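Local structure of CD180 antigen (Mus musculus, 3T6Q) at residues A[232-235]-A[236-240]. The protein may cooperate with MD-1 and TLR4 in the innate immune response of B cells to bacterial lipopolysaccharide, leading to NF-kappa-B activation. Sequence-based numbering, arbitrary orientation.
Sequences LGTF and EDMDD
A type I beta turn from Phe235 to Met238 reverses the chain in the loop after strand 226-231 of this leucine-rich-repeat solenoid. Its closing bond runs from Met238 N to Phe235 O at 3.1 Å, fairly straight at the hydrogen (162°), though the donor stands above the carbonyl plane. A water lies 2.8 Å from Phe235 O and can donate to it, though it has other acceptors in reach. The Met238 side chain runs alongside that of Phe235, pointing the same way: with CG anti to its carbonyl carbon (chi1 -50°), CG reaches the edge of the Phe235 ring, near its plane, and lies 4.0 Å from Phe235 CB. Met238 CB packs 3.2 Å from Thr234 OG1, and a second water links that hydroxyl to the carbonyl of Asp239. Asp237 OD1 approaches Phe235 CB at 3.3 Å, while its OD2 bonds a polar side chain of another protein chain, and the carboxylate of Glu236 forms a salt bridge with Lys263. Apolar Phe235 suits its buried place, packing on Asn187 and the other protein's backbone. Leu232 packs on helix 215-221, and backbone bonds from Leu232 and Thr234 tie the loop to Asn260 at the end of strand 255-260 and to Gln262 beyond it.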
loop_
_atom_site.group_PDB
_atom_site.type_symbol
_atom_site.label_atom_id
_atom_site.label_comp_id
_atom_site.label_asym_id
_atom_site.label_seq_id
_atom_site.Cartn_x
_atom_site.Cartn_y
_atom_site.Cartn_z
ATOM N N LEU A 232 -9.135 -19.941 12.816
ATOM C CA LEU A 232 -10.219 -18.962 12.729
ATOM C C LEU A 232 -10.297 -18.065 13.953
ATOM O O LEU A 232 -11.366 -17.572 14.298
ATOM C CB LEU A 232 -11.564 -19.665 12.524
ATOM C CG LEU A 232 -11.705 -20.472 11.217
ATOM C CD1 LEU A 232 -13.020 -21.237 11.263
ATOM C CD2 LEU A 232 -11.702 -19.581 9.997
ATOM N N GLY A 233 -9.160 -17.831 14.591
ATOM C CA GLY A 233 -9.114 -16.948 15.758
ATOM C C GLY A 233 -9.357 -15.501 15.333
ATOM O O GLY A 233 -9.211 -15.127 14.135
ATOM N N THR A 234 -9.683 -14.672 16.310
ATOM C CA THR A 234 -9.719 -13.241 16.055
ATOM C C THR A 234 -8.754 -12.573 17.028
ATOM O O THR A 234 -7.991 -13.273 17.690
ATOM C CB THR A 234 -11.144 -12.668 16.115
ATOM O OG1 THR A 234 -11.056 -11.273 15.742
ATOM C CG2 THR A 234 -11.774 -12.806 17.533
ATOM N N PHE A 235 -8.784 -11.245 17.134
ATOM C CA PHE A 235 -7.741 -10.505 17.876
ATOM C C PHE A 235 -8.399 -9.451 18.767
ATOM O O PHE A 235 -9.586 -9.133 18.576
ATOM C CB PHE A 235 -6.757 -9.824 16.886
ATOM C CG PHE A 235 -6.144 -10.803 15.910
ATOM C CD1 PHE A 235 -5.197 -11.730 16.349
ATOM C CD2 PHE A 235 -6.592 -10.837 14.574
ATOM C CE1 PHE A 235 -4.683 -12.670 15.445
ATOM C CE2 PHE A 235 -6.094 -11.784 13.674
ATOM C CZ PHE A 235 -5.133 -12.682 14.115
ATOM N N GLU A 236 -7.609 -8.856 19.664
ATOM C CA GLU A 236 -8.128 -7.904 20.649
ATOM C C GLU A 236 -8.588 -6.644 19.962
ATOM O O GLU A 236 -9.508 -5.962 20.433
ATOM C CB GLU A 236 -7.042 -7.601 21.720
ATOM C CG GLU A 236 -6.954 -8.777 22.673
ATOM C CD GLU A 236 -6.020 -8.541 23.852
ATOM O OE1 GLU A 236 -5.541 -7.381 24.063
ATOM O OE2 GLU A 236 -5.787 -9.538 24.566
ATOM N N ASP A 237 -8.005 -6.356 18.820
ATOM C CA ASP A 237 -8.354 -5.131 18.093
ATOM C C ASP A 237 -9.435 -5.307 17.016
ATOM O O ASP A 237 -9.654 -4.392 16.213
ATOM C CB ASP A 237 -7.104 -4.472 17.518
ATOM C CG ASP A 237 -6.300 -5.411 16.579
ATOM O OD1 ASP A 237 -6.009 -6.571 16.939
ATOM O OD2 ASP A 237 -5.898 -4.952 15.505
ATOM N N MET A 238 -10.108 -6.459 17.003
ATOM C CA MET A 238 -11.238 -6.698 16.080
ATOM C C MET A 238 -12.584 -6.614 16.797
ATOM O O MET A 238 -12.678 -6.885 17.995
ATOM C CB MET A 238 -11.145 -8.070 15.392
ATOM C CG MET A 238 -9.794 -8.397 14.750
ATOM S SD MET A 238 -9.155 -7.181 13.596
ATOM C CE MET A 238 -10.224 -7.419 12.174
ATOM N N ASP A 239 -13.623 -6.249 16.051
ATOM C CA ASP A 239 -14.994 -6.304 16.553
ATOM C C ASP A 239 -15.446 -7.730 16.832
ATOM O O ASP A 239 -15.048 -8.670 16.139
ATOM C CB ASP A 239 -15.950 -5.668 15.553
ATOM C CG ASP A 239 -15.864 -4.162 15.550
ATOM O OD1 ASP A 239 -15.375 -3.576 16.546
ATOM O OD2 ASP A 239 -16.294 -3.559 14.545
ATOM N N ASP A 240 -16.268 -7.866 17.869
ATOM C CA ASP A 240 -16.908 -9.124 18.223
ATOM C C ASP A 240 -18.095 -9.409 17.320
ATOM O O ASP A 240 -18.853 -8.502 16.975
ATOM C CB ASP A 240 -17.412 -9.063 19.668
ATOM C CG ASP A 240 -16.305 -9.206 20.682
ATOM O OD1 ASP A 240 -15.123 -9.290 20.281
ATOM O OD2 ASP A 240 -16.624 -9.234 21.889
HETATM O O HOH W 1 -13.450 -10.724 15.086
HETATM O O HOH W 2 -11.784 -9.247 20.352
#